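Local structure of erythrocyte binding antigen 140 (Plasmodium falciparum, 4GF2) at residues Phe94-Asn99 against Glu173-Leu178; Asp200-Asn205 against Gly213-Pro218; Glu496-Phe501 against Pro588-Asp593. The protein probably binds sialic acid-bearing glycophorin C on the erythrocyte surface during invasion, through the tandem Duffy-binding-like domains that make up this part of the longer antigen. The protein carries 3 engineered substitutions. One frame throughout, in Å; residues are numbered along the deposited sequence.

Overall arrangement
All three contacts are partly buried, but they differ in chemistry. Contacts 1 and 2 share helix 175-202, contact 1 at its first turn and contact 2 at its last, with centres about 40 Å apart. Contact 3 belongs to the C-terminal part of the chain, its centre about 95 Å from that of contact 1 and on the opposite side of the chain's centre. Contact 1 is mostly polar, with buried carboxylate and amide groups at a helix start. Contact 2 depends on one covalent bond and has little side-chain packing beside it. Contact 3 has neither: no hydrogen bond crosses it, and aromatic and aliphatic surfaces meet instead.

Contact 1: residues Phe94-Asn99 against Glu173-Leu178; sequences FSDFRN and EPQINL. With GOL (glycerol), chain B.
S95 and L178 meet where helix 83-101 of the N-terminal Duffy-binding-like domain passes the first turn of helix 175-202, with P174 at the N-cap position. S95 CB lies only 3.3 Å from L178 CD1, a tight approach of methyl to methylene. The S95 hydroxyl is held beside its own backbone N (chi1 -59°), which brings OG to 3.1 Å from glycerol O1; R91 O competes for the same proton, so that bond is not settled. The glycerol, probably from the crystallisation liquor, bridges the two segments: its C3 lies 3.4 Å from L178 CD2, and its O3 is 2.7 Å from E173 OE1.

The next residue, D96, receives the Q175 amide. The N-H of NE2 points at D96 OD1 over 2.9 Å with an angle of 157°. The acceptor lies close to the plane of the Q175 amide, whereas the donor stands above the carboxylate plane, 39° out of it; the two side chains cross at about a right angle. The fully extended Q175 chain carries NE2 across the gap. D96 has further partners: W179 NE1 also donates to OD1, and R39 forms a salt bridge with OD2. Q175 is likewise fixed by M106 N at its OE1 and D105 at its NE2. This network satisfies both buried polar ends and probably favours an ionised D96.

R98 comes no nearer than 4.0 Å, from NH1 to E173 O, and its NH2 makes a weak, long ion pair with E172. N99 covers more of the neighbouring segment. Its ND2 reaches the Q175 backbone, 3.4 Å from CA, and donates a weak hydrogen bond of 3.5 Å to E173 O.

Contact 2: residues Asp200-Asn205 against Gly213-Pro218; sequences DKCVEN and GGCRLP
C202 and C215 are joined by a disulfide, SG to SG 2.0 Å, and this is the tight part of the contact. Its chi3 of 99° gives a right-handed bridge, and it draws the two CA atoms to 4.9 Å. The sulfurs leave their backbones differently: C202 SG sits beside its own N, while C215 SG points away from its N (chi1 172°), so the bridge reaches across the gap between the helix ends. No hydrogen bond accompanies it across the segments.

The bond closes a helical hairpin in which helix 175-202 ends and helix 213-242 starts back, as I176 packing on L239 and Y240 at the far end confirms. V203 leaves the helix with positive phi, and a type II' turn from C202 to N205 follows, closed by N205 N to C202 O at 2.8 Å. N205 is then gripped by D277 O, D280 O and A210 N. From the start of the second helix, R216 points away from 200-205 and forms salt bridges with D363 and E366 of helix 361-382, linking the hairpin to the second Duffy-binding-like domain.

The exposed side is sparser. K201 CB approaches G214 O to 3.3 Å, and the lysine stem crosses the P218 ring at about a right angle, CB to CG 4.1 Å. The K201 chain then bends, and its NZ departs from the neighbouring helix.

Contact 3: residues Glu496-Phe501 against Pro588-Asp593; sequences EKIYSF and PNEYED
F501 and Y591 face each other with CA atoms 8.1 Å apart, and three residues earlier in both segments the CA atoms of I498 and P588 are 7.7 Å apart, so the two backbones advance in the same direction. Residues 496-501 form an uninterrupted stretch of helix 478-508. Opposite it, the chain makes a turn from P588, closed by Y591 N to P588 O at 2.8 Å, and Y591 takes the N-cap position of short helix 592-595. Just after this segment, C595 and C598 are joined to C522 and C518 of helix 518-548.

The side chains pack by CH-pi contact. F501 CB lies over one face of the Y591 ring, 3.7 Å from its centroid and 15° off the ring normal. The two rings themselves are near parallel, 28° between planes, but slid apart to a centroid distance of 5.2 Å, so they overlap little. I498 CG2 lies 4.4 Å from Y591 CE2. P588 extends the apolar surface, its CD 4.4 Å from F501 CE2, and P588 also touches Y525 of helix 518-548. At the rim E590 starts from the crowded chi1 (58°) and bends, which carries OE2 to 3.9 Å from I498 CD1.

No hydrogen bond or charge pair spans these segments. Cohesion between them therefore probably comes from dispersion and the exclusion of water around F501, Y591, I498 and P588.

Contact 1: residues Phe94-Asn99 against Glu173-Leu178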
ATOM      1  N   PHE A  94     -27.588  13.730  28.182  1.00 36.91           N
ATOM      2  CA  PHE A  94     -28.774  14.460  28.616  1.00 38.46           C
ATOM      3  C   PHE A  94     -29.490  15.034  27.400  1.00 39.45           C
ATOM      4  O   PHE A  94     -30.719  15.015  27.314  1.00 40.46           O
ATOM      5  CB  PHE A  94     -28.414  15.586  29.580  1.00 38.40           C
ATOM      6  CG  PHE A  94     -29.600  16.402  30.026  1.00 37.98           C
ATOM      7  CD1 PHE A  94     -30.484  15.906  30.967  1.00 36.62           C
ATOM      8  CD2 PHE A  94     -29.829  17.661  29.500  1.00 38.48           C
ATOM      9  CE1 PHE A  94     -31.570  16.648  31.378  1.00 36.50           C
ATOM     10  CE2 PHE A  94     -30.917  18.407  29.908  1.00 38.26           C
ATOM     11  CZ  PHE A  94     -31.784  17.901  30.851  1.00 37.76           C
ATOM     12  N   SER A  95     -28.709  15.540  26.455  1.00 38.43           N
ATOM     13  CA  SER A  95     -29.265  16.142  25.258  1.00 38.23           C
ATOM     14  C   SER A  95     -29.975  15.101  24.401  1.00 40.93           C
ATOM     15  O   SER A  95     -31.004  15.390  23.797  1.00 44.75           O
ATOM     16  CB  SER A  95     -28.162  16.825  24.453  1.00 36.20           C
ATOM     17  OG  SER A  95     -27.526  17.818  25.231  1.00 34.81           O
ATOM     18  N   ASP A  96     -29.425  13.891  24.349  1.00 39.42           N
ATOM     19  CA  ASP A  96     -30.038  12.814  23.576  1.00 41.14           C
ATOM     20  C   ASP A  96     -31.327  12.324  24.230  1.00 42.14           C
ATOM     21  O   ASP A  96     -32.268  11.940  23.536  1.00 47.78           O
ATOM     22  CB  ASP A  96     -29.064  11.653  23.380  1.00 41.40           C
ATOM     23  CG  ASP A  96     -28.080  11.903  22.253  1.00 42.73           C
ATOM     24  OD1 ASP A  96     -28.458  12.584  21.280  1.00 43.91           O
ATOM     25  OD2 ASP A  96     -26.932  11.418  22.338  1.00 42.21           O
ATOM     26  N   PHE A  97     -31.374  12.339  25.559  1.00 36.97           N
ATOM     27  CA  PHE A  97     -32.625  12.054  26.260  1.00 38.00           C
ATOM     28  C   PHE A  97     -33.694  13.032  25.788  1.00 40.39           C
ATOM     29  O   PHE A  97     -34.831  12.643  25.516  1.00 42.25           O
ATOM     30  CB  PHE A  97     -32.463  12.160  27.779  1.00 38.18           C
ATOM     31  CG  PHE A  97     -31.889  10.926  28.423  1.00 38.80           C
ATOM     32  CD1 PHE A  97     -32.530   9.705  28.306  1.00 40.45           C
ATOM     33  CD2 PHE A  97     -30.718  10.994  29.168  1.00 37.86           C
ATOM     34  CE1 PHE A  97     -32.004   8.569  28.905  1.00 40.02           C
ATOM     35  CE2 PHE A  97     -30.193   9.866  29.770  1.00 37.60           C
ATOM     36  CZ  PHE A  97     -30.836   8.651  29.637  1.00 38.49           C
ATOM     37  N   ARG A  98     -33.317  14.304  25.684  1.00 41.43           N
ATOM     38  CA  ARG A  98     -34.240  15.342  25.241  1.00 44.02           C
ATOM     39  C   ARG A  98     -34.655  15.134  23.793  1.00 44.37           C
ATOM     40  O   ARG A  98     -35.844  15.110  23.470  1.00 46.31           O
ATOM     41  CB  ARG A  98     -33.591  16.718  25.375  1.00 45.32           C
ATOM     42  CG  ARG A  98     -34.424  17.855  24.794  1.00 48.25           C
ATOM     43  CD  ARG A  98     -33.687  19.177  24.888  1.00 49.09           C
ATOM     44  NE  ARG A  98     -34.454  20.274  24.307  1.00 52.29           N
ATOM     45  CZ  ARG A  98     -34.341  20.703  23.051  1.00 55.03           C
ATOM     46  NH1 ARG A  98     -33.484  20.141  22.209  1.00 57.19           N
ATOM     47  NH2 ARG A  98     -35.093  21.710  22.633  1.00 55.77           N
ATOM     48  N   ASN A  99     -33.664  14.987  22.922  1.00 41.79           N
ATOM     49  CA  ASN A  99     -33.914  14.971  21.487  1.00 40.27           C
ATOM     50  C   ASN A  99     -34.575  13.690  20.982  1.00 40.65           C
ATOM     51  O   ASN A  99     -35.337  13.724  20.024  1.00 40.27           O
ATOM     52  CB  ASN A  99     -32.620  15.259  20.730  1.00 40.07           C
ATOM     53  CG  ASN A  99     -32.208  16.715  20.834  1.00 41.18           C
ATOM     54  OD1 ASN A  99     -33.037  17.578  21.109  1.00 40.55           O
ATOM     55  ND2 ASN A  99     -30.933  16.994  20.607  1.00 43.00           N
ATOM     56  N   GLU A 173     -29.894  22.501  21.716  1.00 47.42           N
ATOM     57  CA  GLU A 173     -29.461  22.632  20.329  1.00 49.20           C
ATOM     58  C   GLU A 173     -29.920  21.413  19.539  1.00 45.97           C
ATOM     59  O   GLU A 173     -30.126  20.342  20.109  1.00 45.89           O
ATOM     60  CB  GLU A 173     -27.938  22.709  20.239  1.00 52.45           C
ATOM     61  CG  GLU A 173     -27.271  23.732  21.129  1.00 58.10           C
ATOM     62  CD  GLU A 173     -25.770  23.790  20.891  1.00 64.20           C
ATOM     63  OE1 GLU A 173     -25.001  23.873  21.869  1.00 64.02           O
ATOM     64  OE2 GLU A 173     -25.357  23.748  19.713  1.00 69.24           O
ATOM     65  N   PRO A 174     -30.068  21.563  18.217  1.00 43.39           N
ATOM     66  CA  PRO A 174     -30.383  20.407  17.375  1.00 44.70           C
ATOM     67  C   PRO A 174     -29.395  19.267  17.593  1.00 45.86           C
ATOM     68  O   PRO A 174     -28.216  19.520  17.847  1.00 45.89           O
ATOM     69  CB  PRO A 174     -30.251  20.969  15.958  1.00 45.44           C
ATOM     70  CG  PRO A 174     -30.571  22.416  16.108  1.00 45.06           C
ATOM     71  CD  PRO A 174     -30.015  22.815  17.441  1.00 43.07           C
ATOM     72  N   GLN A 175     -29.870  18.031  17.489  1.00 46.25           N
ATOM     73  CA  GLN A 175     -29.030  16.873  17.759  1.00 43.74           C
ATOM     74  C   GLN A 175     -27.787  16.860  16.877  1.00 44.80           C
ATOM     75  O   GLN A 175     -26.683  16.572  17.346  1.00 44.79           O
ATOM     76  CB  GLN A 175     -29.809  15.574  17.551  1.00 40.97           C
ATOM     77  CG  GLN A 175     -28.963  14.335  17.795  1.00 38.30           C
ATOM     78  CD  GLN A 175     -29.738  13.051  17.633  1.00 38.78           C
ATOM     79  OE1 GLN A 175     -30.167  12.709  16.536  1.00 39.99           O
ATOM     80  NE2 GLN A 175     -29.921  12.327  18.732  1.00 38.09           N
ATOM     81  N   ILE A 176     -27.969  17.169  15.600  1.00 45.57           N
ATOM     82  CA  ILE A 176     -26.877  17.063  14.641  1.00 45.24           C
ATOM     83  C   ILE A 176     -25.764  18.064  14.933  1.00 45.38           C
ATOM     84  O   ILE A 176     -24.595  17.800  14.652  1.00 46.25           O
ATOM     85  CB  ILE A 176     -27.369  17.256  13.199  1.00 47.61           C
ATOM     86  CG1 ILE A 176     -26.274  16.831  12.223  1.00 51.90           C
ATOM     87  CG2 ILE A 176     -27.787  18.705  12.964  1.00 48.77           C
ATOM     88  CD1 ILE A 176     -26.754  16.719  10.817  1.00 57.52           C
ATOM     89  N   ASN A 177     -26.127  19.212  15.489  1.00 45.45           N
ATOM     90  CA  ASN A 177     -25.129  20.183  15.911  1.00 47.46           C
ATOM     91  C   ASN A 177     -24.307  19.600  17.058  1.00 46.53           C
ATOM     92  O   ASN A 177     -23.075  19.637  17.042  1.00 47.44           O
ATOM     93  CB  ASN A 177     -25.791  21.498  16.334  1.00 49.22           C
ATOM     94  CG  ASN A 177     -26.565  22.162  15.197  1.00 51.78           C
ATOM     95  OD1 ASN A 177     -27.127  21.488  14.330  1.00 51.36           O
ATOM     96  ND2 ASN A 177     -26.595  23.491  15.201  1.00 54.82           N
ATOM     97  N   LEU A 178     -25.002  19.039  18.043  1.00 44.16           N
ATOM     98  CA  LEU A 178     -24.346  18.435  19.196  1.00 40.93           C
ATOM     99  C   LEU A 178     -23.499  17.232  18.790  1.00 39.82           C
ATOM    100  O   LEU A 178     -22.406  17.041  19.314  1.00 37.62           O
ATOM    101  CB  LEU A 178     -25.379  18.018  20.246  1.00 38.50           C
ATOM    102  CG  LEU A 178     -26.180  19.162  20.872  1.00 38.83           C
ATOM    103  CD1 LEU A 178     -27.263  18.637  21.808  1.00 40.05           C
ATOM    104  CD2 LEU A 178     -25.257  20.116  21.607  1.00 38.00           C
TER
HETATM  105  C1  GOL B 801     -23.383  19.514  24.923  1.00 74.40           C
HETATM  106  O1  GOL B 801     -24.593  18.879  25.279  1.00 73.91           O
HETATM  107  C2  GOL B 801     -23.549  21.031  24.863  1.00 74.92           C
HETATM  108  O2  GOL B 801     -22.988  21.612  26.023  1.00 77.13           O
HETATM  109  C3  GOL B 801     -25.020  21.422  24.764  1.00 71.32           C
HETATM  110  O3  GOL B 801     -25.146  22.762  24.340  1.00 68.86           O

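Contact 2: residues Asp200-Asn205 against Gly213-Pro218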
ATOM      1  N   ASP A 200       6.642   8.208  18.597  1.00 58.61           N
ATOM      2  CA  ASP A 200       7.324   7.287  19.493  1.00 61.83           C
ATOM      3  C   ASP A 200       8.094   6.211  18.732  1.00 64.23           C
ATOM      4  O   ASP A 200       9.266   5.957  19.018  1.00 68.62           O
ATOM      5  CB  ASP A 200       6.307   6.626  20.425  1.00 62.45           C
ATOM      6  CG  ASP A 200       6.958   5.715  21.444  1.00 67.10           C
ATOM      7  OD1 ASP A 200       7.902   6.166  22.126  1.00 69.46           O
ATOM      8  OD2 ASP A 200       6.534   4.545  21.552  1.00 69.23           O
ATOM      9  N   LYS A 201       7.435   5.587  17.760  1.00 61.62           N
ATOM     10  CA  LYS A 201       8.007   4.441  17.061  1.00 60.84           C
ATOM     11  C   LYS A 201       8.843   4.834  15.846  1.00 59.54           C
ATOM     12  O   LYS A 201       9.763   4.113  15.456  1.00 60.94           O
ATOM     13  CB  LYS A 201       6.895   3.480  16.628  1.00 59.90           C
ATOM     14  CG  LYS A 201       6.028   2.984  17.775  1.00 61.70           C
ATOM     15  CD  LYS A 201       6.876   2.554  18.966  1.00 67.23           C
ATOM     16  CE  LYS A 201       6.026   1.964  20.080  1.00 72.26           C
ATOM     17  NZ  LYS A 201       5.570   0.584  19.764  1.00 75.51           N
ATOM     18  N   CYS A 202       8.520   5.971  15.240  1.00 57.71           N
ATOM     19  CA  CYS A 202       9.207   6.401  14.030  1.00 57.30           C
ATOM     20  C   CYS A 202      10.314   7.393  14.359  1.00 58.80           C
ATOM     21  O   CYS A 202      11.226   7.605  13.559  1.00 58.75           O
ATOM     22  CB  CYS A 202       8.213   7.025  13.046  1.00 56.34           C
ATOM     23  SG  CYS A 202       6.790   5.971  12.665  1.00 51.52           S
ATOM     24  N   VAL A 203      10.232   7.992  15.544  1.00 60.32           N
ATOM     25  CA  VAL A 203      11.229   8.960  15.982  1.00 62.05           C
ATOM     26  C   VAL A 203      11.274  10.119  14.987  1.00 62.64           C
ATOM     27  O   VAL A 203      10.330  10.904  14.915  1.00 62.26           O
ATOM     28  CB  VAL A 203      12.613   8.300  16.131  1.00 62.12           C
ATOM     29  CG1 VAL A 203      13.591   9.251  16.805  1.00 63.11           C
ATOM     30  CG2 VAL A 203      12.494   7.012  16.926  1.00 63.38           C
ATOM     31  N   GLU A 204      12.355  10.222  14.217  1.00 62.95           N
ATOM     32  CA  GLU A 204      12.463  11.243  13.176  1.00 62.82           C
ATOM     33  C   GLU A 204      12.551  10.603  11.793  1.00 61.74           C
ATOM     34  O   GLU A 204      12.665  11.295  10.782  1.00 64.72           O
ATOM     35  CB  GLU A 204      13.687  12.130  13.415  1.00 65.44           C
ATOM     36  CG  GLU A 204      13.631  12.925  14.711  1.00 68.62           C
ATOM     37  CD  GLU A 204      14.702  13.997  14.795  1.00 74.25           C
ATOM     38  OE1 GLU A 204      15.897  13.673  14.633  1.00 74.90           O
ATOM     39  OE2 GLU A 204      14.345  15.170  15.026  1.00 77.66           O
ATOM     40  N   ASN A 205      12.501   9.277  11.753  1.00 58.00           N
ATOM     41  CA  ASN A 205      12.561   8.552  10.493  1.00 54.77           C
ATOM     42  C   ASN A 205      13.832   8.876   9.712  1.00 55.96           C
ATOM     43  O   ASN A 205      13.826   8.912   8.481  1.00 54.55           O
ATOM     44  CB  ASN A 205      11.330   8.873   9.641  1.00 52.45           C
ATOM     45  CG  ASN A 205      11.151   7.907   8.488  1.00 50.96           C
ATOM     46  OD1 ASN A 205      11.542   6.743   8.571  1.00 50.46           O
ATOM     47  ND2 ASN A 205      10.562   8.387   7.401  1.00 50.27           N
ATOM     48  N   GLY A 213       8.211  -2.651  10.374  1.00 45.28           N
ATOM     49  CA  GLY A 213       6.919  -2.795  11.022  1.00 46.14           C
ATOM     50  C   GLY A 213       6.697  -1.957  12.268  1.00 49.90           C
ATOM     51  O   GLY A 213       5.586  -1.493  12.514  1.00 50.37           O
ATOM     52  N   GLY A 214       7.740  -1.766  13.068  1.00 53.52           N
ATOM     53  CA  GLY A 214       7.617  -0.986  14.288  1.00 55.30           C
ATOM     54  C   GLY A 214       6.965   0.362  14.036  1.00 52.59           C
ATOM     55  O   GLY A 214       6.125   0.818  14.813  1.00 51.56           O
ATOM     56  N   CYS A 215       7.354   0.994  12.933  1.00 51.01           N
ATOM     57  CA  CYS A 215       6.859   2.317  12.576  1.00 49.48           C
ATOM     58  C   CYS A 215       5.687   2.226  11.596  1.00 49.63           C
ATOM     59  O   CYS A 215       4.740   3.008  11.673  1.00 47.95           O
ATOM     60  CB  CYS A 215       7.995   3.141  11.965  1.00 48.07           C
ATOM     61  SG  CYS A 215       7.519   4.723  11.243  1.00 54.37           S
ATOM     62  N   ARG A 216       5.743   1.260  10.686  1.00 52.15           N
ATOM     63  CA  ARG A 216       4.731   1.147   9.638  1.00 53.14           C
ATOM     64  C   ARG A 216       3.349   0.801  10.189  1.00 54.45           C
ATOM     65  O   ARG A 216       2.334   1.109   9.562  1.00 54.55           O
ATOM     66  CB  ARG A 216       5.162   0.119   8.589  1.00 51.61           C
ATOM     67  CG  ARG A 216       6.437   0.507   7.853  1.00 47.88           C
ATOM     68  CD  ARG A 216       6.820  -0.505   6.790  1.00 45.78           C
ATOM     69  NE  ARG A 216       5.924  -0.459   5.637  1.00 44.96           N
ATOM     70  CZ  ARG A 216       5.978   0.466   4.683  1.00 46.42           C
ATOM     71  NH1 ARG A 216       6.881   1.434   4.738  1.00 46.72           N
ATOM     72  NH2 ARG A 216       5.125   0.427   3.672  1.00 48.64           N
ATOM     73  N   LEU A 217       3.303   0.166  11.356  1.00 56.20           N
ATOM     74  CA  LEU A 217       2.024  -0.207  11.954  1.00 59.70           C
ATOM     75  C   LEU A 217       1.253   1.007  12.483  1.00 50.15           C
ATOM     76  O   LEU A 217       0.097   1.213  12.116  1.00 45.32           O
ATOM     77  CB  LEU A 217       2.219  -1.249  13.056  1.00 74.00           C
ATOM     78  CG  LEU A 217       2.699  -2.628  12.585  1.00 89.29           C
ATOM     79  CD1 LEU A 217       2.730  -3.601  13.754  1.00 96.78           C
ATOM     80  CD2 LEU A 217       1.837  -3.176  11.453  1.00 94.92           C
ATOM     81  N   PRO A 218       1.875   1.809  13.359  1.00 48.65           N
ATOM     82  CA  PRO A 218       1.151   3.014  13.783  1.00 46.82           C
ATOM     83  C   PRO A 218       0.834   3.940  12.604  1.00 44.68           C
ATOM     84  O   PRO A 218      -0.225   4.564  12.584  1.00 44.06           O
ATOM     85  CB  PRO A 218       2.110   3.681  14.785  1.00 48.44           C
ATOM     86  CG  PRO A 218       3.435   3.034  14.568  1.00 49.81           C
ATOM     87  CD  PRO A 218       3.153   1.650  14.070  1.00 50.33           C
TER

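Contact 3: residues Glu496-Phe501 against Pro588-Asp593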
ATOM      1  N   GLU A 496      35.935  -6.701 -29.309  1.00 79.51           N
ATOM      2  CA  GLU A 496      36.874  -6.087 -28.383  1.00 82.92           C
ATOM      3  C   GLU A 496      38.217  -6.806 -28.414  1.00 81.65           C
ATOM      4  O   GLU A 496      39.268  -6.172 -28.510  1.00 84.44           O
ATOM      5  CB  GLU A 496      36.301  -6.112 -26.966  1.00 85.21           C
ATOM      6  CG  GLU A 496      37.179  -5.451 -25.922  1.00 92.49           C
ATOM      7  CD  GLU A 496      36.539  -5.448 -24.546  1.00 95.42           C
ATOM      8  OE1 GLU A 496      35.387  -5.919 -24.421  1.00 93.02           O
ATOM      9  OE2 GLU A 496      37.188  -4.974 -23.589  1.00100.49           O
ATOM     10  N   LYS A 497      38.178  -8.132 -28.342  1.00 78.19           N
ATOM     11  CA  LYS A 497      39.398  -8.932 -28.302  1.00 79.41           C
ATOM     12  C   LYS A 497      40.166  -8.888 -29.621  1.00 82.48           C
ATOM     13  O   LYS A 497      41.394  -8.972 -29.629  1.00 89.69           O
ATOM     14  CB  LYS A 497      39.073 -10.374 -27.914  1.00 77.01           C
ATOM     15  CG  LYS A 497      38.966 -10.576 -26.412  1.00 76.73           C
ATOM     16  CD  LYS A 497      38.218 -11.847 -26.058  1.00 77.95           C
ATOM     17  CE  LYS A 497      38.428 -12.220 -24.599  1.00 77.84           C
ATOM     18  NZ  LYS A 497      38.116 -11.104 -23.667  1.00 77.52           N
ATOM     19  N   ILE A 498      39.449  -8.758 -30.732  1.00 81.67           N
ATOM     20  CA  ILE A 498      40.093  -8.570 -32.027  1.00 84.13           C
ATOM     21  C   ILE A 498      40.840  -7.240 -32.042  1.00 87.03           C
ATOM     22  O   ILE A 498      42.005  -7.177 -32.431  1.00 90.76           O
ATOM     23  CB  ILE A 498      39.078  -8.589 -33.185  1.00 84.99           C
ATOM     24  CG1 ILE A 498      38.589 -10.016 -33.438  1.00 82.90           C
ATOM     25  CG2 ILE A 498      39.706  -8.024 -34.455  1.00 90.76           C
ATOM     26  CD1 ILE A 498      37.623 -10.141 -34.598  1.00 83.76           C
ATOM     27  N   TYR A 499      40.161  -6.179 -31.618  1.00 87.85           N
ATOM     28  CA  TYR A 499      40.778  -4.862 -31.549  1.00 92.98           C
ATOM     29  C   TYR A 499      41.970  -4.884 -30.595  1.00 92.55           C
ATOM     30  O   TYR A 499      42.965  -4.194 -30.820  1.00 97.28           O
ATOM     31  CB  TYR A 499      39.762  -3.807 -31.101  1.00 96.04           C
ATOM     32  CG  TYR A 499      38.589  -3.626 -32.046  1.00 97.86           C
ATOM     33  CD1 TYR A 499      38.583  -4.215 -33.306  1.00 99.92           C
ATOM     34  CD2 TYR A 499      37.489  -2.860 -31.677  1.00 97.26           C
ATOM     35  CE1 TYR A 499      37.514  -4.048 -34.168  1.00100.83           C
ATOM     36  CE2 TYR A 499      36.416  -2.688 -32.534  1.00 98.08           C
ATOM     37  CZ  TYR A 499      36.434  -3.284 -33.777  1.00100.44           C
ATOM     38  OH  TYR A 499      35.370  -3.120 -34.633  1.00102.66           O
ATOM     39  N   SER A 500      41.869  -5.677 -29.533  1.00 88.79           N
ATOM     40  CA  SER A 500      42.965  -5.803 -28.578  1.00 91.52           C
ATOM     41  C   SER A 500      44.198  -6.358 -29.279  1.00 93.50           C
ATOM     42  O   SER A 500      45.322  -5.933 -29.006  1.00 96.45           O
ATOM     43  CB  SER A 500      42.571  -6.710 -27.416  1.00 92.79           C
ATOM     44  OG  SER A 500      41.426  -6.214 -26.746  1.00 94.49           O
ATOM     45  N   PHE A 501      43.983  -7.304 -30.186  1.00 93.75           N
ATOM     46  CA  PHE A 501      45.079  -7.899 -30.941  1.00 98.17           C
ATOM     47  C   PHE A 501      45.730  -6.878 -31.864  1.00105.56           C
ATOM     48  O   PHE A 501      46.952  -6.847 -31.998  1.00109.60           O
ATOM     49  CB  PHE A 501      44.593  -9.098 -31.760  1.00 95.30           C
ATOM     50  CG  PHE A 501      44.535 -10.383 -30.984  1.00 91.46           C
ATOM     51  CD1 PHE A 501      45.698 -10.984 -30.531  1.00 92.50           C
ATOM     52  CD2 PHE A 501      43.321 -10.998 -30.721  1.00 88.12           C
ATOM     53  CE1 PHE A 501      45.650 -12.169 -29.820  1.00 90.55           C
ATOM     54  CE2 PHE A 501      43.267 -12.183 -30.013  1.00 86.40           C
ATOM     55  CZ  PHE A 501      44.433 -12.769 -29.561  1.00 87.73           C
ATOM     56  N   PRO A 588      41.417 -16.129 -33.965  1.00109.35           N
ATOM     57  CA  PRO A 588      40.743 -15.567 -35.142  1.00112.96           C
ATOM     58  C   PRO A 588      41.488 -15.911 -36.428  1.00122.51           C
ATOM     59  O   PRO A 588      42.719 -15.923 -36.428  1.00127.08           O
ATOM     60  CB  PRO A 588      40.790 -14.058 -34.886  1.00110.82           C
ATOM     61  CG  PRO A 588      40.925 -13.921 -33.411  1.00106.73           C
ATOM     62  CD  PRO A 588      41.744 -15.095 -32.969  1.00106.71           C
ATOM     63  N   ASN A 589      40.756 -16.182 -37.506  1.00126.18           N
ATOM     64  CA  ASN A 589      41.374 -16.593 -38.764  1.00132.40           C
ATOM     65  C   ASN A 589      42.378 -15.564 -39.284  1.00134.76           C
ATOM     66  O   ASN A 589      43.359 -15.918 -39.938  1.00140.83           O
ATOM     67  CB  ASN A 589      40.302 -16.854 -39.826  1.00135.73           C
ATOM     68  CG  ASN A 589      40.849 -17.588 -41.037  1.00142.10           C
ATOM     69  OD1 ASN A 589      41.794 -18.371 -40.927  1.00143.78           O
ATOM     70  ND2 ASN A 589      40.258 -17.337 -42.199  1.00145.89           N
ATOM     71  N   GLU A 590      42.129 -14.292 -38.992  1.00128.76           N
ATOM     72  CA  GLU A 590      43.030 -13.219 -39.406  1.00126.16           C
ATOM     73  C   GLU A 590      44.288 -13.194 -38.540  1.00119.68           C
ATOM     74  O   GLU A 590      45.330 -12.690 -38.961  1.00121.84           O
ATOM     75  CB  GLU A 590      42.321 -11.862 -39.339  1.00125.47           C
ATOM     76  CG  GLU A 590      41.769 -11.505 -37.961  1.00119.92           C
ATOM     77  CD  GLU A 590      40.273 -11.737 -37.842  1.00115.57           C
ATOM     78  OE1 GLU A 590      39.865 -12.894 -37.615  1.00113.71           O
ATOM     79  OE2 GLU A 590      39.506 -10.760 -37.973  1.00114.10           O
ATOM     80  N   TYR A 591      44.183 -13.737 -37.330  1.00112.02           N
ATOM     81  CA  TYR A 591      45.314 -13.807 -36.412  1.00110.00           C
ATOM     82  C   TYR A 591      45.738 -15.248 -36.150  1.00110.20           C
ATOM     83  O   TYR A 591      46.433 -15.529 -35.173  1.00108.04           O
ATOM     84  CB  TYR A 591      44.967 -13.127 -35.089  1.00104.76           C
ATOM     85  CG  TYR A 591      44.960 -11.622 -35.171  1.00104.78           C
ATOM     86  CD1 TYR A 591      46.140 -10.900 -35.059  1.00107.00           C
ATOM     87  CD2 TYR A 591      43.778 -10.920 -35.360  1.00102.96           C
ATOM     88  CE1 TYR A 591      46.143  -9.526 -35.134  1.00108.25           C
ATOM     89  CE2 TYR A 591      43.771  -9.543 -35.437  1.00104.09           C
ATOM     90  CZ  TYR A 591      44.958  -8.853 -35.323  1.00107.31           C
ATOM     91  OH  TYR A 591      44.964  -7.482 -35.397  1.00110.50           O
ATOM     92  N   GLU A 592      45.313 -16.157 -37.021  1.00113.50           N
ATOM     93  CA  GLU A 592      45.674 -17.562 -36.884  1.00115.15           C
ATOM     94  C   GLU A 592      47.184 -17.706 -37.016  1.00116.67           C
ATOM     95  O   GLU A 592      47.855 -18.194 -36.106  1.00115.08           O
ATOM     96  CB  GLU A 592      44.970 -18.402 -37.955  1.00119.50           C
ATOM     97  CG  GLU A 592      45.010 -19.902 -37.702  1.00121.66           C
ATOM     98  CD  GLU A 592      44.123 -20.326 -36.547  1.00118.59           C
ATOM     99  OE1 GLU A 592      43.467 -19.451 -35.944  1.00114.63           O
ATOM    100  OE2 GLU A 592      44.077 -21.537 -36.246  1.00120.56           O
ATOM    101  N   ASP A 593      47.715 -17.261 -38.150  1.00119.67           N
ATOM    102  CA  ASP A 593      49.145 -17.345 -38.412  1.00122.91           C
ATOM    103  C   ASP A 593      49.924 -16.517 -37.397  1.00119.52           C
ATOM    104  O   ASP A 593      51.048 -16.862 -37.033  1.00120.86           O
ATOM    105  CB  ASP A 593      49.456 -16.858 -39.830  1.00129.80           C
ATOM    106  CG  ASP A 593      50.935 -16.925 -40.162  1.00135.89           C
ATOM    107  OD1 ASP A 593      51.585 -17.926 -39.795  1.00136.50           O
ATOM    108  OD2 ASP A 593      51.448 -15.973 -40.787  1.00140.14           O
TER